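Local structure of deferrochelatase (Vibrio cholerae, 5DE0) at residues Lys223-Gly226 against Lys227-Ile231; Ala251-Thr255 against Leu256-Lys260; Arg135-Asp138 against Ala139-Met142. The protein probably acts as a haem b-dependent peroxidase of the dye-decolorizing (DyP-type) family. One frame throughout, in Å; residues are numbered along the deposited sequence.

Contact 1 of 3, residues Lys223-Gly226 against Lys227-Ile231; sequences KEEG and KGLKI. With HEM (protoporphyrin IX containing Fe), chain F.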
# COMPACT_ATOMS: atom_id res chain seq x y z
N LYS B 223 -19.50 29.33 -9.35
CA LYS B 223 -20.78 29.36 -10.04
C LYS B 223 -20.77 30.49 -11.07
O LYS B 223 -20.43 31.63 -10.75
CB LYS B 223 -21.95 29.51 -9.06
CG LYS B 223 -21.89 30.73 -8.15
CD LYS B 223 -23.15 30.86 -7.31
CE LYS B 223 -23.20 32.18 -6.56
NZ LYS B 223 -24.47 32.33 -5.79
N GLU B 224 -21.14 30.16 -12.30
CA GLU B 224 -21.02 31.10 -13.42
C GLU B 224 -22.29 31.12 -14.27
O GLU B 224 -22.45 31.99 -15.13
CB GLU B 224 -19.82 30.73 -14.29
CG GLU B 224 -19.82 29.26 -14.68
CD GLU B 224 -18.89 28.94 -15.83
OE1 GLU B 224 -19.28 28.13 -16.70
OE2 GLU B 224 -17.77 29.50 -15.87
N GLU B 225 -23.17 30.16 -14.03
CA GLU B 225 -24.37 29.97 -14.86
C GLU B 225 -25.55 30.95 -14.68
O GLU B 225 -26.16 31.31 -15.69
CB GLU B 225 -24.87 28.53 -14.68
CG GLU B 225 -23.77 27.48 -14.73
CD GLU B 225 -24.07 26.34 -15.68
OE1 GLU B 225 -25.26 26.05 -15.92
OE2 GLU B 225 -23.11 25.74 -16.20
N GLY B 226 -25.90 31.40 -13.47
CA GLY B 226 -25.21 31.16 -12.21
C GLY B 226 -25.68 29.93 -11.44
O GLY B 226 -26.73 29.94 -10.79
N LYS B 227 -24.88 28.88 -11.52
CA LYS B 227 -25.16 27.62 -10.85
C LYS B 227 -23.83 26.90 -10.68
O LYS B 227 -23.00 26.87 -11.60
CB LYS B 227 -26.16 26.76 -11.64
CG LYS B 227 -27.19 26.07 -10.76
CD LYS B 227 -26.61 24.84 -10.08
CE LYS B 227 -27.00 24.80 -8.61
NZ LYS B 227 -26.26 25.82 -7.81
N GLY B 228 -23.62 26.33 -9.50
CA GLY B 228 -22.34 25.75 -9.13
C GLY B 228 -21.77 24.72 -10.08
O GLY B 228 -22.49 23.82 -10.52
N LEU B 229 -20.49 24.85 -10.40
CA LEU B 229 -19.80 23.83 -11.19
C LEU B 229 -19.47 22.66 -10.29
O LEU B 229 -18.65 22.77 -9.38
CB LEU B 229 -18.52 24.38 -11.82
CG LEU B 229 -18.62 25.71 -12.56
CD1 LEU B 229 -17.25 26.17 -13.09
CD2 LEU B 229 -19.61 25.60 -13.71
N LYS B 230 -20.16 21.54 -10.52
CA LYS B 230 -20.02 20.39 -9.64
C LYS B 230 -19.31 19.22 -10.31
O LYS B 230 -19.45 18.99 -11.51
CB LYS B 230 -21.39 19.97 -9.12
CG LYS B 230 -21.93 20.90 -8.06
CD LYS B 230 -23.36 20.59 -7.68
CE LYS B 230 -23.77 21.38 -6.45
NZ LYS B 230 -23.44 22.83 -6.58
N ILE B 231 -18.54 18.48 -9.51
CA ILE B 231 -17.85 17.29 -9.97
C ILE B 231 -18.04 16.16 -8.97
O ILE B 231 -18.38 16.40 -7.81
CB ILE B 231 -16.34 17.53 -10.17
CG1 ILE B 231 -15.68 17.89 -8.84
CG2 ILE B 231 -16.09 18.63 -11.20
CD1 ILE B 231 -14.19 18.14 -8.95
CHA HEM F . -13.64 20.45 -1.57
CHB HEM F . -12.28 20.14 -6.22
CHC HEM F . -7.71 19.16 -4.86
CHD HEM F . -9.28 18.62 -0.30
C1A HEM F . -13.67 20.45 -2.95
C2A HEM F . -14.83 20.72 -3.78
C3A HEM F . -14.45 20.63 -5.06
C4A HEM F . -13.04 20.31 -5.09
CMA HEM F . -15.35 20.84 -6.30
CAA HEM F . -16.25 21.05 -3.26
CBA HEM F . -16.48 22.55 -3.41
CGA HEM F . -17.79 22.93 -2.77
O1A HEM F . -17.82 23.06 -1.52
O2A HEM F . -18.79 23.12 -3.51
C1B HEM F . -10.92 19.93 -6.25
C2B HEM F . -10.08 20.03 -7.43
C3B HEM F . -8.83 19.76 -7.07
C4B HEM F . -8.80 19.48 -5.64
CMB HEM F . -10.56 20.37 -8.85
CAB HEM F . -7.66 19.76 -8.08
CBB HEM F . -6.41 19.44 -7.73
C1C HEM F . -7.73 18.89 -3.50
C2C HEM F . -6.61 18.46 -2.69
C3C HEM F . -7.05 18.31 -1.43
C4C HEM F . -8.46 18.65 -1.41
CMC HEM F . -5.18 18.23 -3.24
CAC HEM F . -6.30 17.89 -0.14
CBC HEM F . -4.98 17.68 -0.06
C1D HEM F . -10.54 19.16 -0.18
C2D HEM F . -11.20 19.49 1.06
C3D HEM F . -12.56 20.06 0.66
C4D HEM F . -12.59 20.02 -0.78
CMD HEM F . -10.65 19.30 2.49
CAD HEM F . -13.67 20.57 1.61
CBD HEM F . -14.58 19.42 2.04
CGD HEM F . -15.32 18.87 0.85
O1D HEM F . -14.88 17.84 0.29
O2D HEM F . -16.35 19.47 0.45
NA HEM F . -12.60 20.21 -3.78
NB HEM F . -10.11 19.60 -5.18
NC HEM F . -8.84 18.99 -2.69
ND HEM F . -11.39 19.50 -1.23
FE HEM F . -10.71 19.66 -3.19
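Glu224 and Leu229 meet side chain to side chain across this loop. The CD2 branch of Leu229 reaches the aliphatic stem of Glu224 at CG, 3.8 Å away, and the two side chains cross at about a right angle, so that the methyl meets the stem crosswise. With CG set between the backbone N and the carbonyl carbon (chi1 50°) and the rest of the chain extended, Glu224 lays its CG methylene and the near side of its carboxylate against Leu229 CD2, while OE1 makes a weak hydrogen bond to His257. Leu229 itself is buried, packed also on Asn258 and Thr261 of helix 257-266.

Backbone and side chain meet in the second group. Here the chain reverses in the loop that joins helix 216-220 to strand 232-239. The peptide bond between Glu225 and Gly226 is cis in the model, and Glu225 is folded close to Lys227: Glu225 CB lies 3.2 Å from Lys227 N, and Glu225 CG 3.3 Å from Lys227 O. Across the turn, Lys223 CB on the outgoing limb rests against the peptide that links Lys227 to Gly228, 3.6 Å from Gly228 N, while the extended lysine chain leads off from the surface. Leu229 pairs by its backbone with Ile222, just before the turn.

Contact with the cofactor belongs to the far end of the same run of chain. Ile231, one of the haem-pocket residues, brings CD1 to 3.9 Å from CHB of the porphyrin and CG1 to the same distance from the haem methyl CMA, a purely apolar approach at the rim of the macrocycle.

Contact 2 of 3, residues Ala251-Thr255 against Leu256-Lys260; sequences AYCHT and LHNFK
Phe259 turns the edge of its ring toward the strand, where the backbone CA and C of Tyr252 lie close to the ring plane. Cys253 CB and Ala251 O approach it obliquely near CZ, the former at 3.6 Å and the latter at 3.3 Å, while Ala251 CB touches CE1. The sulfur of Cys253 stands farther off, 5.4 Å from the Phe259 centroid, as an oblique sulfur-aromatic contact. Beside it, the His254 ring carries Thr255 CG2 over one face, toward the rim.

These residues line the bend where strand 247-253 passes into helix 257-266, the start of a beta-alpha-beta crossover to strand 281-291 in the ferredoxin-like C-terminal half. Thr255 forms an ST turn there: OG1, set opposite its own backbone N (chi1 172°), accepts a capping bond from His257 N at 3.2 Å and is also hydrogen-bonded to Glu77. The Thr255 N-H in turn points nearly straight (172°) at Cys253 SG, a long bond of 3.6 Å. Asn258 crosses Thr255 at about a right angle, its OD1 3.7 Å from the methyl CG2, and its ND2 passes 3.4 Å from Cys253 SG on the way to its hydrogen-bond partner, Lys230 O.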
# COMPACT_ATOMS: atom_id res chain seq x y z
N ALA B 251 -11.53 12.83 -10.35
CA ALA B 251 -12.89 13.34 -10.42
C ALA B 251 -13.56 12.98 -11.74
O ALA B 251 -12.91 12.88 -12.78
CB ALA B 251 -12.91 14.85 -10.21
N TYR B 252 -14.88 12.78 -11.69
CA TYR B 252 -15.67 12.52 -12.88
C TYR B 252 -16.66 13.66 -13.08
O TYR B 252 -17.17 14.22 -12.11
CB TYR B 252 -16.41 11.18 -12.77
CG TYR B 252 -15.50 9.97 -12.77
CD1 TYR B 252 -14.83 9.57 -11.62
CD2 TYR B 252 -15.34 9.20 -13.92
CE1 TYR B 252 -14.01 8.46 -11.63
CE2 TYR B 252 -14.52 8.09 -13.93
CZ TYR B 252 -13.86 7.72 -12.78
OH TYR B 252 -13.05 6.61 -12.79
N CYS B 253 -16.93 14.00 -14.34
CA CYS B 253 -17.89 15.07 -14.63
C CYS B 253 -18.47 14.94 -16.03
O CYS B 253 -17.81 14.44 -16.95
CB CYS B 253 -17.23 16.44 -14.47
SG CYS B 253 -18.39 17.81 -14.58
N HIS B 254 -19.71 15.40 -16.20
CA HIS B 254 -20.41 15.31 -17.48
C HIS B 254 -19.78 16.24 -18.51
O HIS B 254 -20.01 16.09 -19.71
CB HIS B 254 -21.89 15.65 -17.30
CG HIS B 254 -22.15 17.09 -17.00
ND1 HIS B 254 -22.15 17.60 -15.72
CD2 HIS B 254 -22.43 18.14 -17.82
CE1 HIS B 254 -22.41 18.89 -15.76
NE2 HIS B 254 -22.58 19.25 -17.02
N THR B 255 -19.00 17.20 -18.03
CA THR B 255 -18.29 18.12 -18.91
C THR B 255 -16.89 18.40 -18.37
O THR B 255 -16.70 18.59 -17.17
CB THR B 255 -19.05 19.45 -19.08
OG1 THR B 255 -18.24 20.39 -19.80
CG2 THR B 255 -19.43 20.04 -17.73
N LEU B 256 -15.91 18.41 -19.26
CA LEU B 256 -14.52 18.64 -18.88
C LEU B 256 -14.30 20.11 -18.51
O LEU B 256 -13.30 20.46 -17.89
CB LEU B 256 -13.58 18.23 -20.02
CG LEU B 256 -12.08 18.22 -19.76
CD1 LEU B 256 -11.45 16.96 -20.34
CD2 LEU B 256 -11.42 19.46 -20.36
N HIS B 257 -15.27 20.94 -18.87
CA HIS B 257 -15.20 22.38 -18.62
C HIS B 257 -15.03 22.71 -17.14
O HIS B 257 -14.31 23.64 -16.79
CB HIS B 257 -16.46 23.06 -19.17
CG HIS B 257 -16.47 24.55 -19.00
ND1 HIS B 257 -15.59 25.38 -19.67
CD2 HIS B 257 -17.24 25.35 -18.23
CE1 HIS B 257 -15.83 26.63 -19.32
NE2 HIS B 257 -16.82 26.64 -18.45
N ASN B 258 -15.68 21.94 -16.28
CA ASN B 258 -15.60 22.14 -14.84
C ASN B 258 -14.19 21.92 -14.30
O ASN B 258 -13.72 22.67 -13.46
CB ASN B 258 -16.59 21.23 -14.12
CG ASN B 258 -18.03 21.62 -14.36
OD1 ASN B 258 -18.31 22.50 -15.18
ND2 ASN B 258 -18.95 20.98 -13.65
N PHE B 259 -13.53 20.87 -14.80
CA PHE B 259 -12.15 20.59 -14.42
C PHE B 259 -11.24 21.77 -14.77
O PHE B 259 -10.48 22.26 -13.93
CB PHE B 259 -11.63 19.33 -15.12
CG PHE B 259 -12.38 18.08 -14.77
CD1 PHE B 259 -13.07 17.97 -13.58
CD2 PHE B 259 -12.38 17.00 -15.64
CE1 PHE B 259 -13.76 16.81 -13.26
CE2 PHE B 259 -13.06 15.84 -15.33
CZ PHE B 259 -13.75 15.75 -14.14
N LYS B 260 -11.35 22.22 -16.01
CA LYS B 260 -10.52 23.28 -16.55
C LYS B 260 -10.72 24.59 -15.80
O LYS B 260 -9.76 25.33 -15.56
CB LYS B 260 -10.83 23.47 -18.04
CG LYS B 260 -10.10 24.62 -18.71
CD LYS B 260 -10.37 24.63 -20.21
CE LYS B 260 -9.89 25.91 -20.86
NZ LYS B 260 -10.66 27.09 -20.38

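Contact 3 of 3, residues Arg135-Asp138 against Ala139-Met142; sequences RYLD and ARDM. With HEM (protoporphyrin IX containing Fe), chain F.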
# COMPACT_ATOMS: atom_id res chain seq x y z
N ARG B 135 -9.08 4.81 2.54
CA ARG B 135 -9.82 5.71 3.40
C ARG B 135 -9.02 5.94 4.68
O ARG B 135 -8.54 4.98 5.30
CB ARG B 135 -11.20 5.15 3.72
CG ARG B 135 -12.09 6.08 4.52
CD ARG B 135 -13.45 5.45 4.77
NE ARG B 135 -14.16 5.17 3.52
CZ ARG B 135 -15.21 4.37 3.42
NH1 ARG B 135 -15.69 3.76 4.50
NH2 ARG B 135 -15.79 4.17 2.25
N TYR B 136 -8.85 7.20 5.05
CA TYR B 136 -8.01 7.56 6.19
C TYR B 136 -8.84 8.13 7.33
O TYR B 136 -9.37 9.24 7.22
CB TYR B 136 -6.94 8.56 5.74
CG TYR B 136 -5.92 8.91 6.80
CD1 TYR B 136 -4.94 8.01 7.18
CD2 TYR B 136 -5.92 10.17 7.40
CE1 TYR B 136 -4.00 8.33 8.14
CE2 TYR B 136 -4.98 10.50 8.36
CZ TYR B 136 -4.02 9.58 8.72
OH TYR B 136 -3.09 9.90 9.68
N LEU B 137 -8.95 7.36 8.41
CA LEU B 137 -9.79 7.70 9.55
C LEU B 137 -11.24 7.90 9.10
O LEU B 137 -11.74 7.13 8.27
CB LEU B 137 -9.28 8.96 10.26
CG LEU B 137 -7.82 8.87 10.74
CD1 LEU B 137 -7.42 10.13 11.48
CD2 LEU B 137 -7.62 7.64 11.61
N ASP B 138 -11.91 8.91 9.63
CA ASP B 138 -13.28 9.19 9.22
C ASP B 138 -13.31 10.02 7.94
O ASP B 138 -13.64 11.21 7.96
CB ASP B 138 -14.05 9.91 10.34
CG ASP B 138 -13.27 11.05 10.96
OD1 ASP B 138 -12.07 10.86 11.24
OD2 ASP B 138 -13.86 12.13 11.17
N ALA B 139 -12.95 9.37 6.83
CA ALA B 139 -12.94 10.00 5.51
C ALA B 139 -12.15 11.30 5.50
O ALA B 139 -12.60 12.31 4.96
CB ALA B 139 -14.36 10.24 5.02
N ARG B 140 -10.96 11.28 6.10
CA ARG B 140 -10.13 12.47 6.18
C ARG B 140 -8.94 12.40 5.24
O ARG B 140 -8.41 11.33 4.96
CB ARG B 140 -9.64 12.69 7.61
CG ARG B 140 -10.71 12.55 8.68
CD ARG B 140 -10.25 13.12 10.01
NE ARG B 140 -10.49 14.55 10.11
CZ ARG B 140 -11.56 15.09 10.68
NH1 ARG B 140 -12.49 14.32 11.22
NH2 ARG B 140 -11.69 16.41 10.72
N ASP B 141 -8.54 13.56 4.73
CA ASP B 141 -7.26 13.69 4.04
C ASP B 141 -6.18 13.69 5.11
O ASP B 141 -6.46 13.92 6.29
CB ASP B 141 -7.23 14.97 3.20
CG ASP B 141 -5.95 15.12 2.41
OD1 ASP B 141 -5.84 14.51 1.32
OD2 ASP B 141 -5.04 15.85 2.86
N MET B 142 -4.93 13.42 4.72
CA MET B 142 -3.82 13.40 5.67
C MET B 142 -3.53 14.80 6.22
O MET B 142 -2.68 14.97 7.09
CB MET B 142 -2.58 12.82 5.02
CG MET B 142 -2.70 11.34 4.71
SD MET B 142 -1.31 10.71 3.77
CE MET B 142 -1.70 8.96 3.74
CHA HEM F . -13.64 20.45 -1.57
CHB HEM F . -12.28 20.14 -6.22
CHC HEM F . -7.71 19.16 -4.86
CHD HEM F . -9.28 18.62 -0.30
C1A HEM F . -13.67 20.45 -2.95
C2A HEM F . -14.83 20.72 -3.78
C3A HEM F . -14.45 20.63 -5.06
C4A HEM F . -13.04 20.31 -5.09
CMA HEM F . -15.35 20.84 -6.30
CAA HEM F . -16.25 21.05 -3.26
CBA HEM F . -16.48 22.55 -3.41
CGA HEM F . -17.79 22.93 -2.77
O1A HEM F . -17.82 23.06 -1.52
O2A HEM F . -18.79 23.12 -3.51
C1B HEM F . -10.92 19.93 -6.25
C2B HEM F . -10.08 20.03 -7.43
C3B HEM F . -8.83 19.76 -7.07
C4B HEM F . -8.80 19.48 -5.64
CMB HEM F . -10.56 20.37 -8.85
CAB HEM F . -7.66 19.76 -8.08
CBB HEM F . -6.41 19.44 -7.73
C1C HEM F . -7.73 18.89 -3.50
C2C HEM F . -6.61 18.46 -2.69
C3C HEM F . -7.05 18.31 -1.43
C4C HEM F . -8.46 18.65 -1.41
CMC HEM F . -5.18 18.23 -3.24
CAC HEM F . -6.30 17.89 -0.14
CBC HEM F . -4.98 17.68 -0.06
C1D HEM F . -10.54 19.16 -0.18
C2D HEM F . -11.20 19.49 1.06
C3D HEM F . -12.56 20.06 0.66
C4D HEM F . -12.59 20.02 -0.78
CMD HEM F . -10.65 19.30 2.49
CAD HEM F . -13.67 20.57 1.61
CBD HEM F . -14.58 19.42 2.04
CGD HEM F . -15.32 18.87 0.85
O1D HEM F . -14.88 17.84 0.29
O2D HEM F . -16.35 19.47 0.45
NA HEM F . -12.60 20.21 -3.78
NB HEM F . -10.11 19.60 -5.18
NC HEM F . -8.84 18.99 -2.69
ND HEM F . -11.39 19.50 -1.23
FE HEM F . -10.71 19.66 -3.19
O HOH W 1 -10.16 9.36 3.56
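Met142 lays its CG methylene over one face of the Tyr136 ring, 4.3 Å above the plane and over its centre. Leu137 takes the opposite face with its CG, nearer the rim, so that the phenol is held between a leucine and a methionine. At the edge, in the plane of the ring, stands the backbone oxygen of Arg140, 3.7 Å from Tyr136 CD2. Tyr136 and Met142 both rest as well on Pro237 of strand 232-239, while Arg115 and Phe111 of the second subunit pack on Tyr136 and Met142 respectively.

Asp138 and Arg140 run side by side and point the same way. The aspartate, with CG between its backbone N and carbonyl carbon (chi1 46°), lies along the arginine stem, OD1 being 3.2 Å from Arg140 CD; OD2 meets the guanidinium at its edge, 2.6 Å from NH1. The two planes are turned 48° apart, and the bond within this salt bridge is bent and weak. A bend at chi3 of the arginine leaves NE directed to Gly144 O.

Beneath these side chains the backbone folds tightly. Asp138 is the centre of an inverse gamma turn closed by a weak bond from Ala139 N to Leu137 O, and a wider alpha turn around it is closed by Arg140 N donating to Tyr136 O at 2.8 Å. A water bridges Tyr136 N and Arg140 O. Beyond the turn Asp141 swings the other way, OD2 3.4 Å from the haem vinyl carbon CBC and hydrogen-bonded to Thr143 N and His181 NE2.

The bond from Arg140 NE to Gly144 O thus ties the turn to the loop that follows, while the weak salt bridge to Asp138 probably offsets the arginine's charge; two hydrogen bonds to OD2 help to hold the Asp141 carboxylate in its orientation beside the vinyl group.

Overall arrangement
Contacts 1 and 2 form one continuous patch, their centres about 11 Å apart, joined where Lys230 O lies 3.0 Å from Asn258 ND2 and Ile231 CG2 lies 3.6 Å from Phe259 CE1. Contact 3 stands apart: its centre is about 27 Å from that of contact 1 and about 24 Å from that of contact 2, with nearest atoms about 14 and 13 Å away. What relates them is the haem. Contact 1 reaches the porphyrin through Ile231 and contact 3 through Asp141 at a vinyl group, whereas contact 2 supplies a second layer, the Phe259 side chain being about 6 Å from the cofactor. Contacts 1 and 3 thus meet the haem from well-separated places, with contact 2 behind the first.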